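Local coordinates for protein SusD homolog (Bacteroides thetaiotaomicron, PDB 3EHM) that probably binds mucin O-glycans as a SusD-like outer membrane lipoprotein, contributing to their use by this gut bacterium, at residues P22-V36 with E118-A132. Sequence-based numbering, arbitrary orientation.
Sequences PLKYGARFMNMQQRV and EQAILEIANIVRNIA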
ATOM      1  N   PRO A  22      -5.062 -31.862  -1.033  1.00 29.84           N
ATOM      2  CA  PRO A  22      -5.511 -30.782  -1.939  1.00 27.70           C
ATOM      3  C   PRO A  22      -4.503 -30.514  -3.053  1.00 27.12           C
ATOM      4  O   PRO A  22      -4.143 -29.367  -3.317  1.00 27.63           O
ATOM      5  CB  PRO A  22      -5.701 -29.543  -1.079  1.00 27.17           C
ATOM      6  CG  PRO A  22      -4.700 -29.800   0.032  1.00 29.82           C
ATOM      7  CD  PRO A  22      -4.815 -31.310   0.310  1.00 29.31           C
ATOM      8  N   LEU A  23      -4.052 -31.578  -3.709  1.00 25.83           N
ATOM      9  CA  LEU A  23      -3.091 -31.448  -4.796  1.00 24.44           C
ATOM     10  C   LEU A  23      -3.605 -30.589  -5.945  1.00 22.95           C
ATOM     11  O   LEU A  23      -2.837 -29.849  -6.557  1.00 23.49           O
ATOM     12  CB  LEU A  23      -2.709 -32.829  -5.336  1.00 26.12           C
ATOM     13  CG  LEU A  23      -1.629 -33.595  -4.571  1.00 28.18           C
ATOM     14  CD1 LEU A  23      -1.601 -35.045  -5.032  1.00 30.35           C
ATOM     15  CD2 LEU A  23      -0.276 -32.934  -4.803  1.00 28.12           C
ATOM     16  N   LYS A  24      -4.898 -30.680  -6.236  1.00 20.71           N
ATOM     17  CA  LYS A  24      -5.473 -29.913  -7.335  1.00 20.96           C
ATOM     18  C   LYS A  24      -5.530 -28.404  -7.106  1.00 20.02           C
ATOM     19  O   LYS A  24      -5.683 -27.643  -8.061  1.00 20.14           O
ATOM     20  CB  LYS A  24      -6.878 -30.428  -7.663  1.00 22.56           C
ATOM     21  CG  LYS A  24      -7.879 -30.309  -6.534  1.00 23.61           C
ATOM     22  CD  LYS A  24      -9.187 -30.984  -6.925  1.00 26.21           C
ATOM     23  CE  LYS A  24     -10.171 -31.003  -5.769  1.00 28.15           C
ATOM     24  NZ  LYS A  24     -11.423 -31.726  -6.137  1.00 30.30           N
ATOM     25  N   TYR A  25      -5.404 -27.975  -5.852  1.00 18.41           N
ATOM     26  CA  TYR A  25      -5.459 -26.550  -5.517  1.00 18.35           C
ATOM     27  C   TYR A  25      -4.092 -25.912  -5.256  1.00 17.39           C
ATOM     28  O   TYR A  25      -3.925 -24.705  -5.415  1.00 16.84           O
ATOM     29  CB  TYR A  25      -6.322 -26.338  -4.271  1.00 18.08           C
ATOM     30  CG  TYR A  25      -7.760 -26.773  -4.416  1.00 19.24           C
ATOM     31  CD1 TYR A  25      -8.260 -27.854  -3.687  1.00 20.14           C
ATOM     32  CD2 TYR A  25      -8.626 -26.098  -5.272  1.00 20.12           C
ATOM     33  CE1 TYR A  25      -9.596 -28.248  -3.809  1.00 21.59           C
ATOM     34  CE2 TYR A  25      -9.953 -26.484  -5.403  1.00 21.51           C
ATOM     35  CZ  TYR A  25     -10.433 -27.556  -4.671  1.00 22.07           C
ATOM     36  OH  TYR A  25     -11.752 -27.925  -4.809  1.00 26.69           O
ATOM     37  N   GLY A  26      -3.133 -26.732  -4.843  1.00 18.41           N
ATOM     38  CA  GLY A  26      -1.796 -26.264  -4.508  1.00 18.60           C
ATOM     39  C   GLY A  26      -1.070 -25.254  -5.381  1.00 18.87           C
ATOM     40  O   GLY A  26      -0.779 -24.141  -4.932  1.00 18.51           O
ATOM     41  N   ALA A  27      -0.747 -25.642  -6.610  1.00 18.19           N
ATOM     42  CA  ALA A  27      -0.030 -24.763  -7.525  1.00 18.51           C
ATOM     43  C   ALA A  27      -0.787 -23.461  -7.764  1.00 17.36           C
ATOM     44  O   ALA A  27      -0.199 -22.381  -7.776  1.00 16.28           O
ATOM     45  CB  ALA A  27       0.214 -25.478  -8.849  1.00 18.34           C
ATOM     46  N   ARG A  28      -2.095 -23.574  -7.960  1.00 17.21           N
ATOM     47  CA  ARG A  28      -2.937 -22.410  -8.193  1.00 16.83           C
ATOM     48  C   ARG A  28      -2.928 -21.458  -7.004  1.00 16.58           C
ATOM     49  O   ARG A  28      -2.824 -20.243  -7.172  1.00 14.83           O
ATOM     50  CB  ARG A  28      -4.366 -22.865  -8.482  1.00 18.52           C
ATOM     51  CG  ARG A  28      -4.526 -23.502  -9.847  1.00 19.44           C
ATOM     52  CD  ARG A  28      -5.757 -24.385  -9.897  1.00 20.35           C
ATOM     53  NE  ARG A  28      -6.053 -24.809 -11.259  1.00 20.19           N
ATOM     54  CZ  ARG A  28      -6.267 -26.068 -11.617  1.00 22.17           C
ATOM     55  NH1 ARG A  28      -6.213 -27.034 -10.709  1.00 19.96           N
ATOM     56  NH2 ARG A  28      -6.545 -26.360 -12.881  1.00 20.76           N
ATOM     57  N   PHE A  29      -3.031 -22.016  -5.801  1.00 15.33           N
ATOM     58  CA  PHE A  29      -3.039 -21.202  -4.590  1.00 15.51           C
ATOM     59  C   PHE A  29      -1.700 -20.500  -4.362  1.00 14.49           C
ATOM     60  O   PHE A  29      -1.663 -19.346  -3.929  1.00 14.91           O
ATOM     61  CB  PHE A  29      -3.397 -22.069  -3.377  1.00 16.60           C
ATOM     62  CG  PHE A  29      -3.511 -21.300  -2.092  1.00 18.55           C
ATOM     63  CD1 PHE A  29      -4.261 -20.128  -2.030  1.00 16.56           C
ATOM     64  CD2 PHE A  29      -2.873 -21.749  -0.940  1.00 17.01           C
ATOM     65  CE1 PHE A  29      -4.374 -19.414  -0.839  1.00 19.72           C
ATOM     66  CE2 PHE A  29      -2.979 -21.045   0.256  1.00 20.12           C
ATOM     67  CZ  PHE A  29      -3.731 -19.873   0.305  1.00 18.55           C
HETATM   68  N   MSE A  30      -0.598 -21.181  -4.653  1.00 14.62           N
HETATM   69  CA  MSE A  30       0.703 -20.554  -4.461  1.00 14.71           C
HETATM   70  C   MSE A  30       0.922 -19.447  -5.487  1.00 12.95           C
HETATM   71  O   MSE A  30       1.568 -18.441  -5.193  1.00 11.72           O
HETATM   72  CB  MSE A  30       1.824 -21.598  -4.527  1.00 15.72           C
HETATM   73  CG  MSE A  30       1.822 -22.544  -3.335  1.00 15.31           C
HETATM   74 SE   MSE A  30       3.512 -23.447  -3.063  1.00 25.68          SE
HETATM   75  CE  MSE A  30       3.455 -24.586  -4.627  1.00 20.16           C
ATOM     76  N   ASN A  31       0.371 -19.626  -6.684  1.00 13.88           N
ATOM     77  CA  ASN A  31       0.486 -18.615  -7.731  1.00 14.85           C
ATOM     78  C   ASN A  31      -0.254 -17.378  -7.234  1.00 13.68           C
ATOM     79  O   ASN A  31       0.248 -16.258  -7.341  1.00 11.52           O
ATOM     80  CB  ASN A  31      -0.148 -19.117  -9.036  1.00 19.47           C
ATOM     81  CG  ASN A  31      -0.057 -18.098 -10.171  1.00 24.66           C
ATOM     82  OD1 ASN A  31      -0.597 -18.314 -11.258  1.00 29.34           O
ATOM     83  ND2 ASN A  31       0.630 -16.992  -9.924  1.00 25.68           N
HETATM   84  N   MSE A  32      -1.443 -17.591  -6.676  1.00 13.11           N
HETATM   85  CA  MSE A  32      -2.248 -16.489  -6.150  1.00 13.49           C
HETATM   86  C   MSE A  32      -1.492 -15.674  -5.111  1.00 12.14           C
HETATM   87  O   MSE A  32      -1.463 -14.444  -5.171  1.00 11.29           O
HETATM   88  CB  MSE A  32      -3.541 -17.010  -5.503  1.00 13.82           C
HETATM   89  CG  MSE A  32      -4.624 -17.438  -6.479  1.00 17.12           C
HETATM   90 SE   MSE A  32      -6.287 -17.792  -5.528  1.00 17.89          SE
HETATM   91  CE  MSE A  32      -6.728 -15.970  -5.037  1.00 15.86           C
ATOM     92  N   GLN A  33      -0.892 -16.367  -4.149  1.00 12.42           N
ATOM     93  CA  GLN A  33      -0.154 -15.704  -3.083  1.00 12.31           C
ATOM     94  C   GLN A  33       0.999 -14.846  -3.587  1.00 11.58           C
ATOM     95  O   GLN A  33       1.268 -13.774  -3.045  1.00 11.84           O
ATOM     96  CB  GLN A  33       0.364 -16.746  -2.093  1.00 13.03           C
ATOM     97  CG  GLN A  33      -0.751 -17.525  -1.423  1.00 13.80           C
ATOM     98  CD  GLN A  33      -0.236 -18.671  -0.588  1.00 15.91           C
ATOM     99  OE1 GLN A  33       0.227 -18.479   0.535  1.00 16.41           O
ATOM    100  NE2 GLN A  33      -0.302 -19.876  -1.141  1.00 14.88           N
ATOM    101  N   GLN A  34       1.681 -15.315  -4.622  1.00 11.74           N
ATOM    102  CA  GLN A  34       2.800 -14.566  -5.175  1.00 12.92           C
ATOM    103  C   GLN A  34       2.331 -13.380  -6.009  1.00 12.99           C
ATOM    104  O   GLN A  34       3.134 -12.526  -6.375  1.00 14.34           O
ATOM    105  CB  GLN A  34       3.661 -15.477  -6.044  1.00 14.15           C
ATOM    106  CG  GLN A  34       4.246 -16.653  -5.296  1.00 16.44           C
ATOM    107  CD  GLN A  34       4.912 -17.632  -6.228  1.00 17.37           C
ATOM    108  OE1 GLN A  34       5.957 -17.339  -6.807  1.00 17.44           O
ATOM    109  NE2 GLN A  34       4.303 -18.802  -6.392  1.00 14.71           N
ATOM    110  N   ARG A  35       1.035 -13.332  -6.309  1.00 11.45           N
ATOM    111  CA  ARG A  35       0.468 -12.257  -7.124  1.00 13.64           C
ATOM    112  C   ARG A  35      -0.116 -11.071  -6.358  1.00 14.31           C
ATOM    113  O   ARG A  35      -0.211  -9.970  -6.904  1.00 16.09           O
ATOM    114  CB  ARG A  35      -0.625 -12.818  -8.039  1.00 15.69           C
ATOM    115  CG  ARG A  35      -0.134 -13.816  -9.068  1.00 19.74           C
ATOM    116  CD  ARG A  35       0.789 -13.165 -10.074  1.00 24.17           C
ATOM    117  NE  ARG A  35       1.187 -14.113 -11.107  1.00 26.10           N
ATOM    118  CZ  ARG A  35       1.848 -13.783 -12.209  1.00 27.66           C
ATOM    119  NH1 ARG A  35       2.189 -12.519 -12.425  1.00 27.29           N
ATOM    120  NH2 ARG A  35       2.166 -14.719 -13.096  1.00 27.64           N
ATOM    121  N   VAL A  36      -0.535 -11.290  -5.114  1.00 12.47           N
ATOM    122  CA  VAL A  36      -1.118 -10.209  -4.315  1.00 13.48           C
ATOM    123  C   VAL A  36      -0.231  -8.971  -4.432  1.00 13.93           C
ATOM    124  O   VAL A  36      -0.702  -7.880  -4.751  1.00 14.77           O
ATOM    125  CB  VAL A  36      -1.259 -10.634  -2.847  1.00 12.47           C
ATOM    126  CG1 VAL A  36      -1.820  -9.484  -2.015  1.00 11.92           C
ATOM    127  CG2 VAL A  36      -2.174 -11.851  -2.764  1.00 13.61           C
ATOM    128  N   GLU A 118     -12.954 -28.414   1.395  1.00 21.67           N
ATOM    129  CA  GLU A 118     -12.855 -27.757   0.097  1.00 21.95           C
ATOM    130  C   GLU A 118     -13.493 -26.375   0.166  1.00 20.11           C
ATOM    131  O   GLU A 118     -13.028 -25.437  -0.481  1.00 18.48           O
ATOM    132  CB  GLU A 118     -13.534 -28.578  -0.996  1.00 23.90           C
ATOM    133  CG  GLU A 118     -12.782 -29.831  -1.386  1.00 29.88           C
ATOM    134  CD  GLU A 118     -13.005 -30.196  -2.841  1.00 32.29           C
ATOM    135  OE1 GLU A 118     -14.173 -30.205  -3.286  1.00 36.80           O
ATOM    136  OE2 GLU A 118     -12.012 -30.477  -3.539  1.00 33.95           O
ATOM    137  N   GLN A 119     -14.564 -26.255   0.947  1.00 19.79           N
ATOM    138  CA  GLN A 119     -15.235 -24.970   1.119  1.00 20.75           C
ATOM    139  C   GLN A 119     -14.258 -24.004   1.783  1.00 19.53           C
ATOM    140  O   GLN A 119     -14.207 -22.823   1.447  1.00 19.89           O
ATOM    141  CB  GLN A 119     -16.463 -25.114   2.017  1.00 22.48           C
ATOM    142  CG  GLN A 119     -17.610 -25.897   1.415  1.00 27.70           C
ATOM    143  CD  GLN A 119     -18.739 -26.104   2.409  1.00 30.99           C
ATOM    144  OE1 GLN A 119     -18.773 -25.474   3.471  1.00 32.95           O
ATOM    145  NE2 GLN A 119     -19.677 -26.982   2.066  1.00 33.68           N
ATOM    146  N   ALA A 120     -13.491 -24.529   2.735  1.00 18.13           N
ATOM    147  CA  ALA A 120     -12.501 -23.749   3.471  1.00 18.07           C
ATOM    148  C   ALA A 120     -11.398 -23.272   2.534  1.00 18.15           C
ATOM    149  O   ALA A 120     -10.926 -22.136   2.637  1.00 16.23           O
ATOM    150  CB  ALA A 120     -11.904 -24.592   4.594  1.00 16.78           C
ATOM    151  N   ILE A 121     -10.980 -24.150   1.627  1.00 17.84           N
ATOM    152  CA  ILE A 121      -9.945 -23.803   0.665  1.00 16.75           C
ATOM    153  C   ILE A 121     -10.419 -22.631  -0.181  1.00 15.96           C
ATOM    154  O   ILE A 121      -9.685 -21.666  -0.379  1.00 14.56           O
ATOM    155  CB  ILE A 121      -9.618 -24.995  -0.255  1.00 17.89           C
ATOM    156  CG1 ILE A 121      -8.781 -26.021   0.515  1.00 19.34           C
ATOM    157  CG2 ILE A 121      -8.890 -24.514  -1.503  1.00 18.68           C
ATOM    158  CD1 ILE A 121      -8.409 -27.244  -0.295  1.00 21.63           C
ATOM    159  N   LEU A 122     -11.653 -22.718  -0.673  1.00 15.60           N
ATOM    160  CA  LEU A 122     -12.215 -21.656  -1.496  1.00 16.90           C
ATOM    161  C   LEU A 122     -12.291 -20.338  -0.734  1.00 16.55           C
ATOM    162  O   LEU A 122     -11.955 -19.287  -1.279  1.00 15.64           O
ATOM    163  CB  LEU A 122     -13.612 -22.045  -2.005  1.00 17.63           C
ATOM    164  CG  LEU A 122     -14.385 -20.959  -2.770  1.00 18.53           C
ATOM    165  CD1 LEU A 122     -13.578 -20.486  -3.964  1.00 18.33           C
ATOM    166  CD2 LEU A 122     -15.724 -21.506  -3.229  1.00 20.42           C
ATOM    167  N   GLU A 123     -12.723 -20.384   0.525  1.00 16.35           N
ATOM    168  CA  GLU A 123     -12.822 -19.155   1.310  1.00 17.08           C
ATOM    169  C   GLU A 123     -11.448 -18.548   1.587  1.00 16.11           C
ATOM    170  O   GLU A 123     -11.306 -17.329   1.641  1.00 16.58           O
ATOM    171  CB  GLU A 123     -13.572 -19.401   2.624  1.00 19.07           C
ATOM    172  CG  GLU A 123     -15.064 -19.712   2.449  1.00 21.73           C
ATOM    173  CD  GLU A 123     -15.764 -18.779   1.465  1.00 24.96           C
ATOM    174  OE1 GLU A 123     -15.494 -17.557   1.477  1.00 23.99           O
ATOM    175  OE2 GLU A 123     -16.599 -19.272   0.677  1.00 27.20           O
ATOM    176  N   ILE A 124     -10.436 -19.390   1.765  1.00 13.98           N
ATOM    177  CA  ILE A 124      -9.088 -18.882   1.997  1.00 14.04           C
ATOM    178  C   ILE A 124      -8.636 -18.225   0.691  1.00 14.91           C
ATOM    179  O   ILE A 124      -8.029 -17.154   0.691  1.00 15.88           O
ATOM    180  CB  ILE A 124      -8.118 -20.024   2.397  1.00 15.75           C
ATOM    181  CG1 ILE A 124      -8.453 -20.494   3.816  1.00 16.14           C
ATOM    182  CG2 ILE A 124      -6.658 -19.547   2.311  1.00 14.51           C
ATOM    183  CD1 ILE A 124      -7.685 -21.714   4.263  1.00 15.71           C
ATOM    184  N   ALA A 125      -8.958 -18.868  -0.424  1.00 13.89           N
ATOM    185  CA  ALA A 125      -8.612 -18.330  -1.736  1.00 15.15           C
ATOM    186  C   ALA A 125      -9.345 -17.001  -1.938  1.00 14.11           C
ATOM    187  O   ALA A 125      -8.807 -16.068  -2.534  1.00 14.55           O
ATOM    188  CB  ALA A 125      -9.001 -19.320  -2.824  1.00 13.32           C
ATOM    189  N   ASN A 126     -10.573 -16.916  -1.430  1.00 13.04           N
ATOM    190  CA  ASN A 126     -11.357 -15.692  -1.550  1.00 14.14           C
ATOM    191  C   ASN A 126     -10.709 -14.541  -0.770  1.00 12.21           C
ATOM    192  O   ASN A 126     -10.726 -13.396  -1.212  1.00 11.20           O
ATOM    193  CB  ASN A 126     -12.797 -15.919  -1.058  1.00 13.34           C
ATOM    194  CG  ASN A 126     -13.648 -16.694  -2.060  1.00 17.44           C
ATOM    195  OD1 ASN A 126     -13.334 -16.743  -3.249  1.00 17.48           O
ATOM    196  ND2 ASN A 126     -14.744 -17.280  -1.584  1.00 16.49           N
ATOM    197  N   ILE A 127     -10.140 -14.842   0.392  1.00 12.69           N
ATOM    198  CA  ILE A 127      -9.486 -13.810   1.191  1.00 12.53           C
ATOM    199  C   ILE A 127      -8.266 -13.280   0.434  1.00 12.68           C
ATOM    200  O   ILE A 127      -8.074 -12.069   0.314  1.00 10.78           O
ATOM    201  CB  ILE A 127      -9.031 -14.357   2.560  1.00 14.78           C
ATOM    202  CG1 ILE A 127     -10.257 -14.748   3.393  1.00 12.01           C
ATOM    203  CG2 ILE A 127      -8.183 -13.306   3.292  1.00 14.07           C
ATOM    204  CD1 ILE A 127      -9.913 -15.457   4.697  1.00 13.11           C
ATOM    205  N   VAL A 128      -7.445 -14.191  -0.081  1.00 12.60           N
ATOM    206  CA  VAL A 128      -6.261 -13.792  -0.838  1.00 12.58           C
ATOM    207  C   VAL A 128      -6.676 -12.968  -2.057  1.00 13.18           C
ATOM    208  O   VAL A 128      -6.049 -11.961  -2.378  1.00 11.83           O
ATOM    209  CB  VAL A 128      -5.450 -15.020  -1.301  1.00 13.02           C
ATOM    210  CG1 VAL A 128      -4.299 -14.585  -2.191  1.00 12.31           C
ATOM    211  CG2 VAL A 128      -4.914 -15.762  -0.089  1.00 13.10           C
ATOM    212  N   ARG A 129      -7.740 -13.393  -2.732  1.00 13.79           N
ATOM    213  CA  ARG A 129      -8.222 -12.666  -3.902  1.00 14.16           C
ATOM    214  C   ARG A 129      -8.653 -11.252  -3.513  1.00 14.52           C
ATOM    215  O   ARG A 129      -8.323 -10.277  -4.193  1.00 14.12           O
ATOM    216  CB  ARG A 129      -9.416 -13.385  -4.530  1.00 15.10           C
ATOM    217  CG  ARG A 129      -9.884 -12.749  -5.832  1.00 16.40           C
ATOM    218  CD  ARG A 129     -11.301 -13.162  -6.190  1.00 18.94           C
ATOM    219  NE  ARG A 129     -12.285 -12.528  -5.314  1.00 21.21           N
ATOM    220  CZ  ARG A 129     -13.597 -12.569  -5.515  1.00 22.77           C
ATOM    221  NH1 ARG A 129     -14.088 -13.216  -6.562  1.00 23.20           N
ATOM    222  NH2 ARG A 129     -14.418 -11.946  -4.681  1.00 23.21           N
ATOM    223  N   ASN A 130      -9.387 -11.147  -2.412  1.00 15.23           N
ATOM    224  CA  ASN A 130      -9.877  -9.856  -1.953  1.00 16.25           C
ATOM    225  C   ASN A 130      -8.789  -8.902  -1.474  1.00 14.37           C
ATOM    226  O   ASN A 130      -8.927  -7.693  -1.624  1.00 13.38           O
ATOM    227  CB  ASN A 130     -10.947 -10.052  -0.874  1.00 18.67           C
ATOM    228  CG  ASN A 130     -12.187 -10.750  -1.417  1.00 21.56           C
ATOM    229  OD1 ASN A 130     -12.521 -10.608  -2.594  1.00 22.37           O
ATOM    230  ND2 ASN A 130     -12.875 -11.499  -0.564  1.00 21.78           N
ATOM    231  N   ILE A 131      -7.706  -9.425  -0.908  1.00 14.60           N
ATOM    232  CA  ILE A 131      -6.623  -8.546  -0.474  1.00 14.17           C
ATOM    233  C   ILE A 131      -6.015  -7.934  -1.733  1.00 14.02           C
ATOM    234  O   ILE A 131      -5.665  -6.756  -1.765  1.00 14.04           O
ATOM    235  CB  ILE A 131      -5.516  -9.307   0.267  1.00 15.96           C
ATOM    236  CG1 ILE A 131      -6.056  -9.873   1.577  1.00 18.43           C
ATOM    237  CG2 ILE A 131      -4.345  -8.364   0.555  1.00 17.70           C
ATOM    238  CD1 ILE A 131      -5.064 -10.766   2.294  1.00 22.54           C
ATOM    239  N   ALA A 132      -5.901  -8.746  -2.776  1.00 12.52           N
ATOM    240  CA  ALA A 132      -5.336  -8.279  -4.036  1.00 12.01           C
ATOM    241  C   ALA A 132      -6.271  -7.300  -4.744  1.00 11.67           C
ATOM    242  O   ALA A 132      -5.837  -6.248  -5.216  1.00 12.52           O
ATOM    243  CB  ALA A 132      -5.039  -9.464  -4.945  1.00 11.20           C
TER
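Two nearly parallel helices, helix 23-36 and the 118-132 part of helix 116-140, pack through Tyr25, Ile121, Val128 and Val36, the two segment axes 24° apart. At the N-terminal end, Glu118 OE2 lies in the plane of the Tyr25 ring, at its edge. Glu118 OE2 takes weak hydrogen bonds from Tyr25 OH and Lys24 NZ, both at 2.9 Å; the second is part of a salt bridge. Ser113 OG bonds the other oxygen, OE1. Ile121 CG2 sits over one face of the Tyr25 ring in a CH-pi contact, 4.0 Å from the centroid. A leucine in place of Tyr25 would probably cost Glu118 OE2 the phenol bond and deprive Ile121 CG2 of the ring face it lies on. The pair lies in the helical part of this SusD-like protein, a family of the TPR clan; helix 85-110 also touches Tyr25, and Trp200 of helix 197-215 touches Ile124 and Val128. Val128 is a knob among Phe29, Met32, Gln33 and Val36. Val128 CG1, anti to the backbone N (chi1 175°), meets Val36 CG2 at 3.5 Å. Its CG2 touches the Phe29 ring edge at CE1. Selenomethionine Met32 bends at chi3 (70°), bringing CE to 3.3 Å from Ala125 O. Ala132 CB packs 4.0 Å from Val36 CA.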